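Local coordinates for adhesion and penetration protein autotransporter (Haemophilus influenzae, PDB 3SYJ) that probably acts as a serine protease and promotes bacterial adherence and invasion by binding directly to a host cell structure, at residues D8-R13 with G614-D619; A597-H600 with W605-M608. One frame throughout, in Å; residues are numbered along the deposited sequence.

Contact 1 (D8-R13 with G614-D619); sequences DYQYYR and GEIVWD
Q10, on the first turn of helix 9-17 near the start of the protease part, reaches across to I616 and W618. These belong to an extended loop that leaves the beta-helix (beta-solenoid) of this autotransporter passenger and returns to it at strand 622-629. The contact is thus an interdomain one, and no hydrogen bond crosses it. The glutamine begins by running out from the helix, with CG anti to the backbone N (chi1 -162°). A bend at chi2 (66°) then turns the amide to lie beside the isoleucine, and the two side chains pass each other in opposite senses. OE1 rests 3.6 Å from CG1 of I616, and CD lies 3.9 Å from its CG2. A beta-branched residue suits this place because CG1 and CG2 can pack against OE1 and CD of the amide respectively. The rest of the amide is spoken for: NE2 of Q10 hydrogen-bonds OD1 of D14, one turn further along the helix, and the carbonyl O of A597. A long, flexible amide can therefore be anchored by its nitrogen while its stem and the carbonyl side of the amide make van der Waals contact with W618 and I616. H596 also packs against both Q10 and I616 and meets the ring of W618. At the helix start, E609 adds a polar tie through OE2 to the backbone N of Y9. W618 is solvent-exposed at the margin, yet its large indole can still send one corner to the stem of Q10. Its ring stands at 80° to the amide plane of Q10, and the six-membered part meets the aliphatic stem obliquely, with CZ2 of W618 4.0 Å from CG of Q10.

Contact 2 (A597-H600 with W605-M608); sequences AYNH and WSEM
N599 and S606 carry this contact: both are buried, and a single hydrogen bond joins them between backbones whose nearest CA atoms, those of the same two residues, are 8.0 Å apart. The asparagine amide donates through ND2 to OG of S606 over 3.2 Å. The bond is moderately bent, 148° at the hydrogen, and the hydroxyl oxygen sits 23° out of the amide plane. Beyond this bond the side chains barely meet, with CB of S606 4.0 Å from ND2 of N599. With CG anti to the backbone N (chi1 176°), the amide of N599 is held out from the chain, and both of its ends find partners. ND2 also donates to the carbonyl O of P612, so two acceptors share the NH2 group, while OD1 accepts from the backbone N of L601. Gripped at both ends, the amide should have little freedom to flip. Asparagine suits the place because its short stem carries a donor and an acceptor close to its own backbone. Serine is equally apt: its OG lies beside the backbone N, a position from which it donates to the carbonyl O of N602, four residues back and just ahead of the helix. The same oxygen can then accept from N599, so one small hydroxyl both gives and accepts a hydrogen bond. The protease part lies close by, since W605, next to S606, sets its ring nearly perpendicular to that of W161. In N599, the link from a side-chain oxygen to the backbone N two residues on is the mark of an Asx turn, here leading into the short helix of an excursion from the beta-helix.

Overall arrangement
Both contacts involve the excursion between strands 586-593 and 622-629, and their centres are about 8 Å apart. Contact 2 is nested within the long chain loop that contact 1 closes: it folds the excursion upon itself, whereas contact 1 sets that excursion against helix 9-17 of the protease part. Contact 2 is wholly buried and polar, and contact 1 is mainly van der Waals packing that runs from a buried centre to an exposed indole. The two are joined by a probable backbone hydrogen bond from N599 N to G614 O, 2.9 Å, and A597 packs on both I616 and R13.

Contact 1 (D8-R13 with G614-D619)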
ATOM      1  N   ASP A   8      14.606  23.881 -51.345  1.00 18.56           N
ATOM      2  CA  ASP A   8      15.820  23.279 -50.783  1.00 15.51           C
ATOM      3  C   ASP A   8      16.259  22.091 -51.612  1.00 16.09           C
ATOM      4  O   ASP A   8      15.456  21.212 -51.922  1.00 13.12           O
ATOM      5  CB  ASP A   8      15.588  22.793 -49.356  1.00 15.10           C
ATOM      6  CG  ASP A   8      15.506  23.923 -48.362  1.00 18.30           C
ATOM      7  OD1 ASP A   8      15.990  25.031 -48.668  1.00 21.45           O
ATOM      8  OD2 ASP A   8      14.957  23.701 -47.268  1.00 17.12           O
ATOM      9  N   TYR A   9      17.538  22.067 -51.968  1.00 16.97           N
ATOM     10  CA  TYR A   9      18.099  20.962 -52.733  1.00 15.61           C
ATOM     11  C   TYR A   9      17.926  19.668 -51.954  1.00 14.43           C
ATOM     12  O   TYR A   9      17.791  18.601 -52.544  1.00 15.44           O
ATOM     13  CB  TYR A   9      19.582  21.206 -53.007  1.00 13.36           C
ATOM     14  CG  TYR A   9      20.135  20.477 -54.212  1.00 12.38           C
ATOM     15  CD1 TYR A   9      19.470  20.493 -55.433  1.00 13.19           C
ATOM     16  CD2 TYR A   9      21.343  19.806 -54.140  1.00 15.31           C
ATOM     17  CE1 TYR A   9      19.995  19.838 -56.548  1.00 13.21           C
ATOM     18  CE2 TYR A   9      21.872  19.151 -55.241  1.00 11.36           C
ATOM     19  CZ  TYR A   9      21.201  19.169 -56.435  1.00  9.52           C
ATOM     20  OH  TYR A   9      21.745  18.510 -57.509  1.00  9.64           O
ATOM     21  N   GLN A  10      17.915  19.768 -50.625  1.00 16.11           N
ATOM     22  CA  GLN A  10      17.805  18.583 -49.779  1.00 14.16           C
ATOM     23  C   GLN A  10      16.602  17.706 -50.129  1.00 16.42           C
ATOM     24  O   GLN A  10      16.693  16.478 -50.064  1.00 14.16           O
ATOM     25  CB  GLN A  10      17.781  18.951 -48.298  1.00 13.47           C
ATOM     26  CG  GLN A  10      18.102  17.771 -47.387  1.00 16.56           C
ATOM     27  CD  GLN A  10      19.538  17.268 -47.552  1.00 15.30           C
ATOM     28  OE1 GLN A  10      20.477  18.059 -47.651  1.00 13.36           O
ATOM     29  NE2 GLN A  10      19.710  15.947 -47.572  1.00 13.46           N
ATOM     30  N   TYR A  11      15.484  18.326 -50.505  1.00 14.20           N
ATOM     31  CA  TYR A  11      14.293  17.557 -50.877  1.00 16.79           C
ATOM     32  C   TYR A  11      14.613  16.555 -51.975  1.00 14.39           C
ATOM     33  O   TYR A  11      14.277  15.385 -51.890  1.00 15.09           O
ATOM     34  CB  TYR A  11      13.173  18.475 -51.366  1.00 14.52           C
ATOM     35  CG  TYR A  11      12.377  19.140 -50.274  1.00 16.99           C
ATOM     36  CD1 TYR A  11      11.411  18.433 -49.560  1.00 18.26           C
ATOM     37  CD2 TYR A  11      12.565  20.484 -49.975  1.00 15.71           C
ATOM     38  CE1 TYR A  11      10.669  19.054 -48.562  1.00 18.13           C
ATOM     39  CE2 TYR A  11      11.833  21.110 -48.989  1.00 16.09           C
ATOM     40  CZ  TYR A  11      10.890  20.397 -48.287  1.00 19.17           C
ATOM     41  OH  TYR A  11      10.171  21.037 -47.311  1.00 19.31           O
ATOM     42  N   TYR A  12      15.272  17.030 -53.012  1.00 15.33           N
ATOM     43  CA  TYR A  12      15.569  16.194 -54.153  1.00 13.67           C
ATOM     44  C   TYR A  12      16.597  15.120 -53.823  1.00 14.54           C
ATOM     45  O   TYR A  12      16.608  14.049 -54.425  1.00 12.41           O
ATOM     46  CB  TYR A  12      16.088  17.072 -55.281  1.00 13.76           C
ATOM     47  CG  TYR A  12      15.131  18.152 -55.727  1.00 14.88           C
ATOM     48  CD1 TYR A  12      14.129  17.883 -56.658  1.00 14.97           C
ATOM     49  CD2 TYR A  12      15.236  19.444 -55.234  1.00 16.99           C
ATOM     50  CE1 TYR A  12      13.257  18.877 -57.082  1.00 15.97           C
ATOM     51  CE2 TYR A  12      14.375  20.445 -55.652  1.00 16.48           C
ATOM     52  CZ  TYR A  12      13.386  20.157 -56.575  1.00 17.13           C
ATOM     53  OH  TYR A  12      12.532  21.159 -56.984  1.00 16.72           O
ATOM     54  N   ARG A  13      17.487  15.417 -52.890  1.00 18.16           N
ATOM     55  CA  ARG A  13      18.489  14.442 -52.491  1.00 14.76           C
ATOM     56  C   ARG A  13      17.842  13.370 -51.616  1.00 13.76           C
ATOM     57  O   ARG A  13      18.036  12.182 -51.848  1.00 13.24           O
ATOM     58  CB  ARG A  13      19.643  15.117 -51.751  1.00 13.31           C
ATOM     59  CG  ARG A  13      20.509  16.031 -52.616  1.00 17.23           C
ATOM     60  CD  ARG A  13      21.230  15.275 -53.717  1.00 11.48           C
ATOM     61  NE  ARG A  13      21.639  13.948 -53.276  1.00 20.51           N
ATOM     62  CZ  ARG A  13      22.673  13.711 -52.482  1.00 17.81           C
ATOM     63  NH1 ARG A  13      23.393  14.737 -52.063  1.00 27.93           N
ATOM     64  NH2 ARG A  13      22.979  12.473 -52.100  1.00 12.44           N
ATOM     65  N   GLY A 614      29.282  17.873 -47.021  1.00 21.80           N
ATOM     66  CA  GLY A 614      29.317  16.542 -46.434  1.00 19.60           C
ATOM     67  C   GLY A 614      28.046  16.108 -45.721  1.00 19.53           C
ATOM     68  O   GLY A 614      26.939  16.360 -46.194  1.00 21.73           O
ATOM     69  N   GLU A 615      28.203  15.448 -44.578  1.00 19.26           N
ATOM     70  CA  GLU A 615      27.074  14.794 -43.923  1.00 18.84           C
ATOM     71  C   GLU A 615      26.026  15.793 -43.490  1.00 17.39           C
ATOM     72  O   GLU A 615      26.343  16.824 -42.917  1.00 16.75           O
ATOM     73  CB  GLU A 615      27.520  13.971 -42.714  1.00 23.04           C
ATOM     74  CG  GLU A 615      28.257  12.684 -43.062  1.00 30.92           C
ATOM     75  CD  GLU A 615      28.797  11.980 -41.827  1.00 33.60           C
ATOM     76  OE1 GLU A 615      27.994  11.698 -40.913  1.00 31.48           O
ATOM     77  OE2 GLU A 615      30.024  11.727 -41.775  1.00 32.55           O
ATOM     78  N   ILE A 616      24.770  15.467 -43.769  1.00 20.11           N
ATOM     79  CA  ILE A 616      23.666  16.319 -43.385  1.00 15.68           C
ATOM     80  C   ILE A 616      22.963  15.762 -42.152  1.00 16.84           C
ATOM     81  O   ILE A 616      22.270  14.755 -42.221  1.00 19.19           O
ATOM     82  CB  ILE A 616      22.689  16.480 -44.555  1.00 15.88           C
ATOM     83  CG1 ILE A 616      23.406  17.158 -45.722  1.00 17.62           C
ATOM     84  CG2 ILE A 616      21.470  17.278 -44.136  1.00 11.36           C
ATOM     85  CD1 ILE A 616      24.018  18.501 -45.349  1.00 15.59           C
ATOM     86  N   VAL A 617      23.146  16.424 -41.017  1.00 20.41           N
ATOM     87  CA  VAL A 617      22.518  15.992 -39.779  1.00 18.03           C
ATOM     88  C   VAL A 617      21.831  17.172 -39.103  1.00 22.68           C
ATOM     89  O   VAL A 617      22.486  18.169 -38.821  1.00 24.91           O
ATOM     90  CB  VAL A 617      23.567  15.428 -38.826  1.00 18.09           C
ATOM     91  CG1 VAL A 617      22.948  15.142 -37.471  1.00 20.04           C
ATOM     92  CG2 VAL A 617      24.197  14.174 -39.423  1.00 16.98           C
ATOM     93  N   TRP A 618      20.521  17.070 -38.854  1.00 21.39           N
ATOM     94  CA  TRP A 618      19.780  18.162 -38.206  1.00 21.72           C
ATOM     95  C   TRP A 618      19.548  17.881 -36.728  1.00 23.59           C
ATOM     96  O   TRP A 618      18.930  16.880 -36.369  1.00 26.43           O
ATOM     97  CB  TRP A 618      18.433  18.435 -38.890  1.00 21.96           C
ATOM     98  CG  TRP A 618      18.524  18.761 -40.355  1.00 24.59           C
ATOM     99  CD1 TRP A 618      19.628  19.193 -41.034  1.00 20.33           C
ATOM    100  CD2 TRP A 618      17.460  18.703 -41.318  1.00 24.30           C
ATOM    101  NE1 TRP A 618      19.323  19.392 -42.357  1.00 20.07           N
ATOM    102  CE2 TRP A 618      17.998  19.100 -42.560  1.00 22.43           C
ATOM    103  CE3 TRP A 618      16.107  18.353 -41.252  1.00 21.81           C
ATOM    104  CZ2 TRP A 618      17.234  19.152 -43.728  1.00 22.70           C
ATOM    105  CZ3 TRP A 618      15.347  18.406 -42.416  1.00 20.33           C
ATOM    106  CH2 TRP A 618      15.914  18.802 -43.636  1.00 19.91           C
ATOM    107  N   ASP A 619      20.025  18.785 -35.880  1.00 23.01           N
ATOM    108  CA  ASP A 619      20.023  18.588 -34.430  1.00 23.23           C
ATOM    109  C   ASP A 619      18.615  18.530 -33.820  1.00 21.73           C
ATOM    110  O   ASP A 619      18.431  17.997 -32.727  1.00 25.23           O
ATOM    111  CB  ASP A 619      20.857  19.696 -33.758  1.00 21.00           C
ATOM    112  CG  ASP A 619      21.543  19.233 -32.480  1.00 28.16           C
ATOM    113  OD1 ASP A 619      21.744  18.010 -32.299  1.00 26.03           O
ATOM    114  OD2 ASP A 619      21.898  20.107 -31.661  1.00 28.19           O
TER

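Contact 2 (A597-H600 with W605-M608)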
ATOM      1  N   ALA A 597      20.231  12.745 -47.077  1.00 13.68           N
ATOM      2  CA  ALA A 597      21.172  12.556 -48.177  1.00 11.74           C
ATOM      3  C   ALA A 597      22.424  13.420 -48.013  1.00 16.80           C
ATOM      4  O   ALA A 597      22.340  14.614 -47.686  1.00 13.96           O
ATOM      5  CB  ALA A 597      20.500  12.839 -49.493  1.00 11.78           C
ATOM      6  N   TYR A 598      23.578  12.797 -48.243  1.00 14.67           N
ATOM      7  CA  TYR A 598      24.892  13.423 -48.107  1.00 15.56           C
ATOM      8  C   TYR A 598      25.050  14.586 -49.093  1.00 19.00           C
ATOM      9  O   TYR A 598      24.583  14.505 -50.222  1.00 15.09           O
ATOM     10  CB  TYR A 598      25.956  12.357 -48.385  1.00 16.86           C
ATOM     11  CG  TYR A 598      27.412  12.769 -48.218  1.00 18.12           C
ATOM     12  CD1 TYR A 598      28.053  12.640 -46.994  1.00 20.27           C
ATOM     13  CD2 TYR A 598      28.152  13.250 -49.296  1.00 21.59           C
ATOM     14  CE1 TYR A 598      29.384  12.991 -46.830  1.00 17.12           C
ATOM     15  CE2 TYR A 598      29.492  13.609 -49.148  1.00 20.07           C
ATOM     16  CZ  TYR A 598      30.103  13.474 -47.907  1.00 24.04           C
ATOM     17  OH  TYR A 598      31.428  13.820 -47.734  1.00 22.90           O
ATOM     18  N   ASN A 599      25.717  15.658 -48.674  1.00 16.52           N
ATOM     19  CA  ASN A 599      25.916  16.817 -49.545  1.00 15.93           C
ATOM     20  C   ASN A 599      27.239  16.767 -50.297  1.00 16.14           C
ATOM     21  O   ASN A 599      28.299  17.025 -49.725  1.00 16.75           O
ATOM     22  CB  ASN A 599      25.817  18.122 -48.751  1.00 16.38           C
ATOM     23  CG  ASN A 599      26.121  19.350 -49.607  1.00 18.42           C
ATOM     24  OD1 ASN A 599      26.036  19.305 -50.835  1.00 15.23           O
ATOM     25  ND2 ASN A 599      26.481  20.447 -48.958  1.00 11.21           N
ATOM     26  N   HIS A 600      27.168  16.440 -51.585  1.00 17.90           N
ATOM     27  CA  HIS A 600      28.360  16.324 -52.418  1.00 16.25           C
ATOM     28  C   HIS A 600      28.808  17.659 -53.023  1.00 21.80           C
ATOM     29  O   HIS A 600      29.807  17.701 -53.736  1.00 19.77           O
ATOM     30  CB  HIS A 600      28.129  15.338 -53.565  1.00 18.40           C
ATOM     31  CG  HIS A 600      27.928  13.919 -53.130  1.00 20.88           C
ATOM     32  ND1 HIS A 600      28.970  13.026 -52.999  1.00 19.58           N
ATOM     33  CD2 HIS A 600      26.801  13.230 -52.828  1.00 17.08           C
ATOM     34  CE1 HIS A 600      28.496  11.854 -52.616  1.00 22.10           C
ATOM     35  NE2 HIS A 600      27.183  11.950 -52.505  1.00 21.81           N
ATOM     36  N   TRP A 605      28.737  26.131 -54.250  1.00 23.22           N
ATOM     37  CA  TRP A 605      27.307  25.879 -54.348  1.00 21.68           C
ATOM     38  C   TRP A 605      26.682  25.461 -53.021  1.00 19.71           C
ATOM     39  O   TRP A 605      25.500  25.711 -52.791  1.00 20.26           O
ATOM     40  CB  TRP A 605      26.994  24.935 -55.507  1.00 18.04           C
ATOM     41  CG  TRP A 605      27.170  25.656 -56.815  1.00 30.15           C
ATOM     42  CD1 TRP A 605      26.538  26.821 -57.213  1.00 28.98           C
ATOM     43  CD2 TRP A 605      28.045  25.299 -57.878  1.00 22.28           C
ATOM     44  NE1 TRP A 605      26.963  27.188 -58.465  1.00 30.72           N
ATOM     45  CE2 TRP A 605      27.888  26.273 -58.895  1.00 28.98           C
ATOM     46  CE3 TRP A 605      28.937  24.246 -58.080  1.00 26.08           C
ATOM     47  CZ2 TRP A 605      28.591  26.219 -60.090  1.00 37.00           C
ATOM     48  CZ3 TRP A 605      29.639  24.194 -59.270  1.00 37.32           C
ATOM     49  CH2 TRP A 605      29.464  25.176 -60.260  1.00 42.68           C
ATOM     50  N   SER A 606      27.484  24.878 -52.132  1.00 18.24           N
ATOM     51  CA  SER A 606      27.050  24.658 -50.758  1.00 14.92           C
ATOM     52  C   SER A 606      26.724  25.987 -50.076  1.00 21.35           C
ATOM     53  O   SER A 606      25.698  26.116 -49.398  1.00 19.16           O
ATOM     54  CB  SER A 606      28.126  23.918 -49.961  1.00 17.45           C
ATOM     55  OG  SER A 606      28.298  22.594 -50.440  1.00 16.51           O
ATOM     56  N   GLU A 607      27.600  26.975 -50.256  1.00 21.49           N
ATOM     57  CA  GLU A 607      27.395  28.295 -49.659  1.00 20.52           C
ATOM     58  C   GLU A 607      26.154  28.977 -50.228  1.00 18.99           C
ATOM     59  O   GLU A 607      25.406  29.630 -49.504  1.00 20.67           O
ATOM     60  CB  GLU A 607      28.621  29.176 -49.867  1.00 25.17           C
ATOM     61  CG  GLU A 607      29.717  28.948 -48.849  1.00 32.00           C
ATOM     62  CD  GLU A 607      31.090  29.302 -49.393  1.00 38.03           C
ATOM     63  OE1 GLU A 607      31.185  30.269 -50.180  1.00 37.35           O
ATOM     64  OE2 GLU A 607      32.070  28.610 -49.034  1.00 38.40           O
ATOM     65  N   MET A 608      25.943  28.812 -51.527  1.00 16.50           N
ATOM     66  CA  MET A 608      24.777  29.352 -52.198  1.00 17.45           C
ATOM     67  C   MET A 608      23.507  28.713 -51.651  1.00 19.84           C
ATOM     68  O   MET A 608      22.521  29.397 -51.361  1.00 20.35           O
ATOM     69  CB  MET A 608      24.898  29.125 -53.705  1.00 20.20           C
ATOM     70  CG  MET A 608      23.792  29.759 -54.514  1.00 22.50           C
ATOM     71  SD  MET A 608      24.258  30.199 -56.201  1.00 21.94           S
ATOM     72  CE  MET A 608      22.621  30.563 -56.819  1.00 23.08           C
TER